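Local coordinates for mannosyl-6-phosphatase (Bacteroides thetaiotaomicron, PDB 4C1R), which removes phosphate by hydrolysis from mannose 6-phosphate groups, probably those of the yeast mannan on which this gut bacterium feeds, and carries a magnesium ion, at residues S6-N11 / G43-F48; D89-G94 / H121-D126; S149-Q154 / V187-L192; G128-F133 / K164-I169. All coordinates share one frame; numbering follows the deposited sequence.

Interaction 1 of 4, residues S6-N11 / G43-F48. With MG (magnesium ion), chain E.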
# COMPACT_ATOMS: atom_id res chain seq x y z
N SER A 6 -2.43 4.21 -0.04
CA SER A 6 -1.28 3.31 -0.07
C SER A 6 -0.07 4.02 0.51
O SER A 6 0.27 5.14 0.11
CB SER A 6 -1.00 2.82 -1.50
OG SER A 6 0.10 1.90 -1.53
N TYR A 7 0.55 3.42 1.49
CA TYR A 7 1.59 4.11 2.23
C TYR A 7 2.71 3.15 2.67
O TYR A 7 2.50 2.32 3.57
CB TYR A 7 1.03 4.80 3.46
CG TYR A 7 1.86 5.96 3.95
CD1 TYR A 7 2.96 6.43 3.22
CD2 TYR A 7 1.57 6.59 5.18
CE1 TYR A 7 3.74 7.51 3.69
CE2 TYR A 7 2.32 7.66 5.64
CZ TYR A 7 3.41 8.11 4.90
OH TYR A 7 4.13 9.22 5.35
N ASN A 8 3.87 3.31 2.04
CA ASN A 8 5.09 2.58 2.42
C ASN A 8 5.71 3.30 3.63
O ASN A 8 6.15 4.45 3.52
CB ASN A 8 6.05 2.50 1.23
CG ASN A 8 7.37 1.79 1.57
OD1 ASN A 8 7.94 2.01 2.64
ND2 ASN A 8 7.90 1.03 0.60
N LEU A 9 5.69 2.63 4.78
CA LEU A 9 6.02 3.25 6.08
C LEU A 9 7.52 3.17 6.42
O LEU A 9 7.96 3.76 7.42
CB LEU A 9 5.23 2.57 7.21
CG LEU A 9 3.69 2.58 7.11
CD1 LEU A 9 3.06 2.31 8.48
CD2 LEU A 9 3.18 3.89 6.56
N ARG A 10 8.26 2.40 5.61
CA ARG A 10 9.72 2.36 5.62
C ARG A 10 10.17 1.46 6.78
O ARG A 10 9.83 1.73 7.94
CB ARG A 10 10.34 3.78 5.69
CG ARG A 10 11.83 3.83 6.02
CD ARG A 10 12.69 3.19 4.94
NE ARG A 10 14.11 3.53 5.14
CZ ARG A 10 15.07 3.40 4.22
NH1 ARG A 10 14.79 2.91 3.02
NH2 ARG A 10 16.31 3.79 4.49
N ASN A 11 10.90 0.38 6.48
CA ASN A 11 11.28 -0.57 7.54
C ASN A 11 12.13 0.12 8.62
O ASN A 11 12.90 1.04 8.31
CB ASN A 11 11.99 -1.79 6.97
CG ASN A 11 13.29 -1.44 6.29
OD1 ASN A 11 14.18 -0.86 6.90
ND2 ASN A 11 13.41 -1.81 5.03
N GLY A 43 -3.36 0.18 2.45
CA GLY A 43 -2.21 -0.70 2.37
C GLY A 43 -0.94 -0.02 2.81
O GLY A 43 -0.67 1.14 2.44
N THR A 44 -0.18 -0.74 3.63
CA THR A 44 1.15 -0.39 4.05
C THR A 44 2.20 -1.36 3.52
O THR A 44 1.92 -2.56 3.27
CB THR A 44 1.25 -0.30 5.62
OG1 THR A 44 1.23 -1.60 6.23
CG2 THR A 44 0.10 0.49 6.17
N GLN A 45 3.43 -0.87 3.37
CA GLN A 45 4.56 -1.76 3.03
C GLN A 45 5.70 -1.57 4.02
O GLN A 45 5.82 -0.51 4.64
CB GLN A 45 5.03 -1.53 1.59
CG GLN A 45 3.90 -1.70 0.56
CD GLN A 45 3.05 -0.43 0.41
OE1 GLN A 45 3.58 0.68 0.40
NE2 GLN A 45 1.73 -0.59 0.22
N GLU A 46 6.51 -2.60 4.17
CA GLU A 46 7.79 -2.59 4.89
C GLU A 46 7.76 -2.72 6.41
O GLU A 46 8.83 -2.81 7.00
CB GLU A 46 8.71 -1.43 4.47
CG GLU A 46 9.12 -1.50 3.00
CD GLU A 46 10.26 -0.59 2.69
OE1 GLU A 46 10.97 -0.18 3.66
OE2 GLU A 46 10.46 -0.29 1.48
N CYS A 47 6.58 -2.79 7.04
CA CYS A 47 6.54 -2.83 8.51
C CYS A 47 6.97 -4.20 9.02
O CYS A 47 6.45 -5.23 8.55
CB CYS A 47 5.13 -2.55 9.03
SG CYS A 47 4.64 -0.80 8.88
N PHE A 48 7.88 -4.23 10.01
CA PHE A 48 8.05 -5.41 10.86
C PHE A 48 6.92 -5.45 11.85
O PHE A 48 6.24 -4.46 12.03
CB PHE A 48 9.40 -5.41 11.60
CG PHE A 48 10.59 -5.42 10.68
CD1 PHE A 48 10.95 -6.58 10.01
CD2 PHE A 48 11.34 -4.27 10.47
CE1 PHE A 48 12.04 -6.59 9.16
CE2 PHE A 48 12.44 -4.27 9.61
CZ PHE A 48 12.79 -5.44 8.96
MG MG E . 11.71 1.26 0.74
O HOH W 1 2.69 2.69 -1.12
O HOH W 2 10.63 2.63 1.93
O HOH W 3 13.10 0.82 2.49
O HOH W 4 12.76 2.74 0.11
O HOH W 5 12.81 -0.10 -0.26
O HOH W 6 10.48 1.49 -1.02
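Gly43 and Tyr7 open the pairing of two neighbouring parallel strands in the core of this DNase I-like fold: Tyr7 N donates to Gly43 O at 2.8 Å. Thr44 lays its CB against Leu9 CG (4.1 Å) on the Tyr7 side of the sheet, its hydroxyl bound to Ala80 O. Gln45 extends the pairing by taking Leu9 N on its carbonyl O (3.1 Å). Its side chain, bent at chi2 (83°), runs back towards Ser6; water 1 links OE1 to Ser6 OG, and NE2 binds Asn135 OD1. Just past the strand, Glu46 sends a chain extended beyond CG towards Asn8 and the turn after it, Leu9 to Asn11. Its OE2 holds magnesium at 2.1 Å and also receives Asn8 ND2 (3.0 Å), which comes from above the carboxylate plane. OE1 takes Asn11 N on its anti side at 2.9 Å. Cys47 SG touches Leu9 CD1 (3.5 Å), and Phe48 CE2 meets Asn11 CB. Five waters complete an octahedron round the metal, water 2 donating to Asn8 OD1 and water 3 to Glu46 OE1. The bonds from Asn8 and Asn11 should restrain the rotation of the carboxylate, leaving Glu46 the sole direct protein ligand of a largely hydrated ion.

Interaction 2 of 4, residues D89-G94 / H121-D126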
# COMPACT_ATOMS: atom_id res chain seq x y z
N ASP A 89 -16.46 -4.60 7.91
CA ASP A 89 -16.21 -5.95 8.40
C ASP A 89 -15.27 -6.71 7.43
O ASP A 89 -15.36 -6.55 6.21
CB ASP A 89 -17.54 -6.72 8.52
CG ASP A 89 -18.47 -6.17 9.63
OD1 ASP A 89 -17.96 -5.83 10.74
OD2 ASP A 89 -19.72 -6.14 9.42
N ILE A 90 -14.47 -7.62 7.97
CA ILE A 90 -13.78 -8.62 7.15
C ILE A 90 -14.65 -9.85 7.04
O ILE A 90 -15.08 -10.40 8.04
CB ILE A 90 -12.45 -9.06 7.81
CG1 ILE A 90 -11.59 -7.86 8.08
CG2 ILE A 90 -11.68 -10.03 6.90
CD1 ILE A 90 -10.60 -8.12 9.19
N VAL A 91 -14.97 -10.23 5.81
CA VAL A 91 -15.68 -11.47 5.50
C VAL A 91 -14.69 -12.68 5.43
O VAL A 91 -14.97 -13.76 5.96
CB VAL A 91 -16.44 -11.31 4.17
CG1 VAL A 91 -17.18 -12.60 3.80
CG2 VAL A 91 -17.44 -10.15 4.25
N GLU A 92 -13.56 -12.50 4.75
CA GLU A 92 -12.51 -13.54 4.55
C GLU A 92 -11.22 -12.73 4.37
O GLU A 92 -11.29 -11.53 4.01
CB GLU A 92 -12.75 -14.29 3.23
CG GLU A 92 -13.23 -15.75 3.19
CD GLU A 92 -13.98 -16.30 4.42
OE1 GLU A 92 -13.32 -16.43 5.48
OE2 GLU A 92 -15.19 -16.68 4.32
N LYS A 93 -10.06 -13.36 4.60
CA LYS A 93 -8.76 -12.72 4.35
C LYS A 93 -7.73 -13.78 4.07
O LYS A 93 -7.95 -14.96 4.39
CB LYS A 93 -8.29 -11.96 5.58
CG LYS A 93 -7.68 -12.89 6.64
CD LYS A 93 -7.52 -12.18 7.96
CE LYS A 93 -6.90 -13.12 8.97
NZ LYS A 93 -6.79 -12.40 10.26
N GLY A 94 -6.60 -13.38 3.51
CA GLY A 94 -5.55 -14.36 3.15
C GLY A 94 -4.28 -13.65 2.70
O GLY A 94 -4.18 -12.42 2.79
N HIS A 121 -11.42 -9.61 1.97
CA HIS A 121 -12.74 -9.47 1.43
C HIS A 121 -13.57 -8.65 2.42
O HIS A 121 -13.90 -9.11 3.54
CB HIS A 121 -13.32 -10.87 1.13
CG HIS A 121 -14.75 -10.85 0.68
ND1 HIS A 121 -15.41 -12.00 0.31
CD2 HIS A 121 -15.65 -9.85 0.62
CE1 HIS A 121 -16.68 -11.70 0.05
NE2 HIS A 121 -16.84 -10.40 0.23
N PHE A 122 -13.80 -7.39 2.05
CA PHE A 122 -14.41 -6.41 2.94
C PHE A 122 -15.89 -6.16 2.62
O PHE A 122 -16.36 -6.30 1.47
CB PHE A 122 -13.64 -5.07 2.92
CG PHE A 122 -12.29 -5.13 3.57
CD1 PHE A 122 -12.16 -4.96 4.96
CD2 PHE A 122 -11.16 -5.36 2.81
CE1 PHE A 122 -10.92 -5.04 5.58
CE2 PHE A 122 -9.92 -5.45 3.42
CZ PHE A 122 -9.80 -5.30 4.81
N LYS A 123 -16.62 -5.82 3.66
CA LYS A 123 -18.01 -5.41 3.48
C LYS A 123 -18.25 -4.10 4.24
O LYS A 123 -18.02 -4.04 5.46
CB LYS A 123 -18.93 -6.49 4.03
CG LYS A 123 -20.33 -6.45 3.42
CD LYS A 123 -21.16 -7.65 3.89
CE LYS A 123 -22.65 -7.49 3.64
NZ LYS A 123 -23.06 -7.26 2.21
N CYS A 124 -18.79 -3.11 3.53
CA CYS A 124 -19.05 -1.76 4.10
C CYS A 124 -20.20 -1.95 5.10
O CYS A 124 -21.20 -2.52 4.73
CB CYS A 124 -19.46 -0.78 2.97
SG CYS A 124 -19.56 1.00 3.42
N LYS A 125 -20.01 -1.56 6.36
CA LYS A 125 -20.95 -1.91 7.39
C LYS A 125 -22.25 -1.12 7.22
O LYS A 125 -23.29 -1.64 7.49
CB LYS A 125 -20.38 -1.68 8.78
CG LYS A 125 -19.26 -2.63 9.13
CD LYS A 125 -18.78 -2.31 10.51
CE LYS A 125 -19.49 -3.17 11.52
NZ LYS A 125 -18.48 -3.66 12.49
N ASP A 126 -22.16 0.07 6.64
CA ASP A 126 -23.30 0.91 6.32
C ASP A 126 -24.07 0.48 5.10
O ASP A 126 -25.27 0.30 5.17
CB ASP A 126 -22.83 2.36 6.08
CG ASP A 126 -22.27 3.00 7.30
OD1 ASP A 126 -22.67 2.57 8.41
OD2 ASP A 126 -21.42 3.91 7.16
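The imidazole of His121 has Val91 CB over one face, 3.9 Å from the ring centroid and 7° off its normal, a CH-pi contact placed almost exactly over the centre. It belongs to an antiparallel strand pair at the border of the six-stranded sheet, where strand 88-97 is the outermost member. His121 NE2 reaches Glu130 OE1 on the next strand, a bond that should help fix how the ring is turned. The other flat group, the phenyl of Phe122, lies on the opposite side of the sheet; Ile90 runs beside it in the same direction and brings CG1 to 3.8 Å from Phe122 CE1, while Tyr83 meets the ring edge-to-face. The regular part is the hydrogen-bonded pair Asp89 and Lys123, joined by Asp89 N to Lys123 O (3.0 Å) and Lys123 N to Asp89 O (2.9 Å). Beyond it the outer strand turns a corner at Val91, consistent with a beta bulge: His121 O accepts Val91 N at 2.7 Å, whereas His121 N turns to Glu92 O at 2.8 Å. The glutamate's own carboxylate leads off to Arg162. At the far end, where strand 116-124 runs out, Lys125 doubles back through bends at chi3 and chi4, and its NZ forms a salt bridge with Asp89 OD1 at 2.8 Å, on the syn side but 30° out of the carboxylate plane.

Interaction 3 of 4, residues S149-Q154 / V187-L192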
# COMPACT_ATOMS: atom_id res chain seq x y z
N SER A 149 4.17 -11.24 -11.51
CA SER A 149 3.39 -10.95 -10.29
C SER A 149 2.08 -10.29 -10.66
O SER A 149 1.07 -10.54 -10.03
CB SER A 149 4.15 -10.08 -9.30
OG SER A 149 5.19 -10.83 -8.69
N ALA A 150 2.12 -9.45 -11.70
CA ALA A 150 0.94 -8.71 -12.13
C ALA A 150 -0.14 -9.67 -12.62
O ALA A 150 -1.33 -9.52 -12.29
CB ALA A 150 1.28 -7.73 -13.24
N PHE A 151 0.26 -10.65 -13.40
CA PHE A 151 -0.71 -11.62 -13.92
C PHE A 151 -1.21 -12.54 -12.85
O PHE A 151 -2.42 -12.82 -12.78
CB PHE A 151 -0.15 -12.35 -15.12
CG PHE A 151 0.15 -11.42 -16.26
CD1 PHE A 151 -0.85 -10.64 -16.82
CD2 PHE A 151 1.45 -11.26 -16.74
CE1 PHE A 151 -0.58 -9.76 -17.87
CE2 PHE A 151 1.73 -10.39 -17.79
CZ PHE A 151 0.72 -9.63 -18.35
N LEU A 152 -0.31 -12.88 -11.92
CA LEU A 152 -0.70 -13.67 -10.78
C LEU A 152 -1.78 -12.97 -9.94
O LEU A 152 -2.79 -13.58 -9.57
CB LEU A 152 0.51 -14.05 -9.93
CG LEU A 152 0.21 -14.55 -8.52
CD1 LEU A 152 -0.68 -15.80 -8.61
CD2 LEU A 152 1.50 -14.82 -7.76
N VAL A 153 -1.56 -11.68 -9.63
CA VAL A 153 -2.50 -10.96 -8.81
C VAL A 153 -3.84 -10.90 -9.52
O VAL A 153 -4.88 -11.05 -8.90
CB VAL A 153 -1.98 -9.54 -8.47
CG1 VAL A 153 -3.11 -8.69 -7.94
CG2 VAL A 153 -0.90 -9.65 -7.39
N GLN A 154 -3.84 -10.69 -10.83
CA GLN A 154 -5.11 -10.66 -11.57
C GLN A 154 -5.85 -12.00 -11.58
O GLN A 154 -7.07 -12.02 -11.44
CB GLN A 154 -4.90 -10.14 -13.00
CG GLN A 154 -4.68 -8.64 -13.06
CD GLN A 154 -4.06 -8.23 -14.36
OE1 GLN A 154 -4.74 -8.05 -15.35
NE2 GLN A 154 -2.75 -8.10 -14.36
N VAL A 187 -2.71 -2.81 -16.20
CA VAL A 187 -3.79 -2.04 -16.80
C VAL A 187 -4.17 -2.54 -18.20
O VAL A 187 -5.13 -2.06 -18.79
CB VAL A 187 -3.40 -0.55 -16.94
CG1 VAL A 187 -3.27 0.11 -15.58
CG2 VAL A 187 -2.11 -0.40 -17.73
N SER A 188 -3.45 -3.52 -18.72
CA SER A 188 -3.59 -3.89 -20.14
C SER A 188 -4.75 -4.89 -20.42
O SER A 188 -5.15 -5.07 -21.55
CB SER A 188 -2.26 -4.47 -20.63
OG SER A 188 -2.19 -5.82 -20.16
N LYS A 189 -5.26 -5.54 -19.40
CA LYS A 189 -6.35 -6.49 -19.57
C LYS A 189 -7.74 -5.91 -19.37
O LYS A 189 -8.70 -6.65 -19.46
CB LYS A 189 -6.19 -7.67 -18.62
CG LYS A 189 -4.92 -8.50 -18.84
CD LYS A 189 -4.78 -8.90 -20.31
CE LYS A 189 -4.03 -10.21 -20.44
NZ LYS A 189 -3.29 -10.27 -21.74
N GLY A 190 -7.88 -4.62 -19.05
CA GLY A 190 -9.22 -4.06 -18.82
C GLY A 190 -9.75 -4.36 -17.42
O GLY A 190 -10.85 -3.98 -17.07
N VAL A 191 -8.93 -5.01 -16.60
CA VAL A 191 -9.33 -5.53 -15.29
C VAL A 191 -9.10 -4.49 -14.17
O VAL A 191 -9.77 -4.53 -13.14
CB VAL A 191 -8.54 -6.86 -15.03
CG1 VAL A 191 -8.66 -7.34 -13.61
CG2 VAL A 191 -9.04 -7.94 -15.97
N LEU A 192 -8.15 -3.58 -14.37
CA LEU A 192 -7.82 -2.54 -13.40
C LEU A 192 -7.44 -1.26 -14.10
O LEU A 192 -6.82 -1.30 -15.15
CB LEU A 192 -6.61 -2.97 -12.57
CG LEU A 192 -6.80 -4.14 -11.63
CD1 LEU A 192 -5.48 -4.69 -11.13
CD2 LEU A 192 -7.73 -3.80 -10.47
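Helix 143-159, the crossover helix of a beta-alpha-beta unit, packs here through Gln154 and Phe151 against Lys189, Val191 and Leu192 of the loop that follows helix 181-187. Gln154 carries most of the contact. Its CG stands opposite the carbonyl carbon (chi1 -75°), and the chain then extends towards the loop, so that OE1 lies 3.5 Å from Lys189 CG and 4.0 Å from Val191 CB. These are packing contacts of an amide oxygen with aliphatic carbons, the two long side chains crossing at about a right angle. The nitrogen of the same amide looks back to its own helix: Gln154 NE2 donates to Ala150 O at 2.9 Å from above the carbonyl plane, while Gln154 N, the ordinary helical donor, reaches that oxygen from the opposite face. NE2 also meets Ala185 O in helix 181-187, so one amide group bonds to both helices and its rotation is held. Around this centre the packing is lighter. Phe151 CE1 comes to 4.3 Å from Lys189 CE; Val191 and Leu192 both continue onto Met157. Gly190, with phi at 81°, lets the chain reverse after helix 181-187 and head for strand 193-194. The two helices pack side by side, Ala150 on Ala185 and Phe186, on one face of the six-stranded sheet, as in the alpha/beta sandwich of the DNase I-like fold, where helices flank the packed sheets.

Interaction 4 of 4, residues G128-F133 / K164-I169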
# COMPACT_ATOMS: atom_id res chain seq x y z
N GLY A 128 -23.44 -2.18 2.98
CA GLY A 128 -23.29 -3.57 2.55
C GLY A 128 -22.41 -3.81 1.31
O GLY A 128 -22.22 -4.95 0.88
N PHE A 129 -21.87 -2.77 0.72
CA PHE A 129 -21.06 -2.95 -0.47
C PHE A 129 -19.81 -3.83 -0.17
O PHE A 129 -19.10 -3.62 0.82
CB PHE A 129 -20.65 -1.59 -1.02
CG PHE A 129 -19.72 -1.65 -2.22
CD1 PHE A 129 -20.23 -1.80 -3.50
CD2 PHE A 129 -18.32 -1.54 -2.06
CE1 PHE A 129 -19.40 -1.85 -4.61
CE2 PHE A 129 -17.48 -1.59 -3.18
CZ PHE A 129 -18.02 -1.74 -4.46
N GLU A 130 -19.58 -4.84 -1.00
CA GLU A 130 -18.47 -5.79 -0.79
C GLU A 130 -17.40 -5.66 -1.86
O GLU A 130 -17.69 -5.44 -3.05
CB GLU A 130 -18.95 -7.25 -0.82
CG GLU A 130 -19.93 -7.57 0.27
CD GLU A 130 -20.32 -9.05 0.27
OE1 GLU A 130 -19.46 -9.93 0.00
OE2 GLU A 130 -21.50 -9.32 0.59
N PHE A 131 -16.17 -5.87 -1.45
CA PHE A 131 -15.08 -5.67 -2.40
C PHE A 131 -13.84 -6.41 -1.92
O PHE A 131 -13.71 -6.77 -0.73
CB PHE A 131 -14.81 -4.15 -2.60
CG PHE A 131 -14.43 -3.41 -1.34
CD1 PHE A 131 -15.41 -2.98 -0.43
CD2 PHE A 131 -13.10 -3.17 -1.05
CE1 PHE A 131 -15.05 -2.31 0.73
CE2 PHE A 131 -12.74 -2.52 0.12
CZ PHE A 131 -13.70 -2.10 1.01
N LEU A 132 -12.94 -6.62 -2.85
CA LEU A 132 -11.61 -7.15 -2.53
C LEU A 132 -10.58 -6.01 -2.39
O LEU A 132 -10.54 -5.09 -3.22
CB LEU A 132 -11.15 -8.13 -3.62
CG LEU A 132 -11.87 -9.50 -3.67
CD1 LEU A 132 -11.46 -10.22 -4.91
CD2 LEU A 132 -11.61 -10.37 -2.45
N PHE A 133 -9.73 -6.10 -1.37
CA PHE A 133 -8.66 -5.13 -1.22
C PHE A 133 -7.32 -5.89 -1.19
O PHE A 133 -7.10 -6.73 -0.31
CB PHE A 133 -8.86 -4.30 0.04
CG PHE A 133 -8.00 -3.05 0.11
CD1 PHE A 133 -6.63 -3.12 0.41
CD2 PHE A 133 -8.56 -1.80 -0.13
CE1 PHE A 133 -5.86 -1.95 0.51
CE2 PHE A 133 -7.78 -0.63 -0.03
CZ PHE A 133 -6.43 -0.71 0.27
N LYS A 164 -18.85 -14.48 -5.79
CA LYS A 164 -19.29 -13.33 -6.56
C LYS A 164 -18.18 -12.84 -7.49
O LYS A 164 -17.03 -13.26 -7.38
CB LYS A 164 -19.73 -12.19 -5.63
CG LYS A 164 -20.96 -12.51 -4.80
CD LYS A 164 -21.23 -11.43 -3.75
CE LYS A 164 -22.28 -11.93 -2.78
NZ LYS A 164 -23.07 -10.86 -2.11
N ASN A 165 -18.51 -11.96 -8.42
CA ASN A 165 -17.42 -11.25 -9.09
C ASN A 165 -17.24 -9.92 -8.37
O ASN A 165 -18.00 -8.99 -8.61
CB ASN A 165 -17.75 -11.02 -10.58
CG ASN A 165 -17.96 -12.31 -11.35
OD1 ASN A 165 -19.00 -12.49 -12.00
ND2 ASN A 165 -16.97 -13.22 -11.31
N LEU A 166 -16.38 -9.89 -7.36
CA LEU A 166 -16.20 -8.69 -6.55
C LEU A 166 -15.34 -7.66 -7.24
O LEU A 166 -14.32 -8.00 -7.81
CB LEU A 166 -15.60 -9.06 -5.19
CG LEU A 166 -16.49 -9.97 -4.33
CD1 LEU A 166 -15.85 -10.42 -3.04
CD2 LEU A 166 -17.75 -9.19 -4.00
N PRO A 167 -15.70 -6.37 -7.13
CA PRO A 167 -14.75 -5.31 -7.52
C PRO A 167 -13.49 -5.36 -6.65
O PRO A 167 -13.56 -5.80 -5.50
CB PRO A 167 -15.51 -4.00 -7.22
CG PRO A 167 -16.89 -4.40 -6.84
CD PRO A 167 -16.87 -5.84 -6.42
N ALA A 168 -12.36 -4.91 -7.21
CA ALA A 168 -11.09 -4.98 -6.53
C ALA A 168 -10.46 -3.61 -6.43
O ALA A 168 -10.52 -2.82 -7.39
CB ALA A 168 -10.10 -5.93 -7.24
N ILE A 169 -9.80 -3.40 -5.30
CA ILE A 169 -8.78 -2.33 -5.14
C ILE A 169 -7.38 -2.97 -4.91
O ILE A 169 -7.26 -3.93 -4.13
CB ILE A 169 -9.17 -1.42 -3.95
CG1 ILE A 169 -10.55 -0.77 -4.23
CG2 ILE A 169 -8.12 -0.38 -3.63
CD1 ILE A 169 -11.17 -0.16 -3.00
O HOH W 7 -23.99 -10.64 1.14
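Leu132 provides both backbone hydrogen bonds of this contact, giving its N to Pro167 O and accepting Ile169 N on its O, each at 2.8 Å and each with an N-H...O angle of 172°. One residue thus bonds to both flanks of Ala168, the signature of parallel pairing. Apolar contacts sort themselves onto the two faces of the sheet. On the one with Leu132 and Ala168, Leu132 CG rests 4.1 Å from Leu166 CB, the two side chains crossing at about a right angle. On the other, Ile169 is shared by two phenyl rings: its CG2 lies 3.6 Å from Phe133 CE2, and its CD1 touches Phe131 CD2 at 4.1 Å. Phe131 stands with CG between its backbone N and carbonyl carbon (chi1 60°), a placement that keeps the ring beside this branch of Ile169. The paired strands, 130-137 and 168-173, are parallel neighbours in the six-stranded sheet, connected by helix 143-159 as a beta-alpha-beta crossover. Towards the strand start, Phe129 CZ meets Pro167 CG at 3.7 Å. The charged pair lies near the start of the strand, where Lys164 NZ forms a long, weak salt bridge to Glu130 OE2 (3.5 Å). Water 7 donates to OE2 and weakly accepts from Lys164 NZ, while Lys123 binds the same OE2, OE1 being held by His121.

Followed from the N terminus, the chain first closes a largely helical loop of 31 residues at interaction 1, joining strands 2-8 and 41-45 of the seven-stranded sheet at the magnesium site. Interaction 2 comes next in series and closes a separate loop at the border of the six-stranded sheet. Interactions 3 and 4 cross, since their segments alternate: the helix of interaction 3 lies within the beta-alpha-beta loop closed by interaction 4, but its partner, the loop after helix 181-187, comes afterwards and is tied to that crossover helix. Interactions 2 and 4 lie on adjacent strands 116-124 and 130-137, their centres about 9 Å apart. Between the two sheets, interactions 1 and 4 meet where Gly43 N packs against Phe133 CE1 at 3.8 Å.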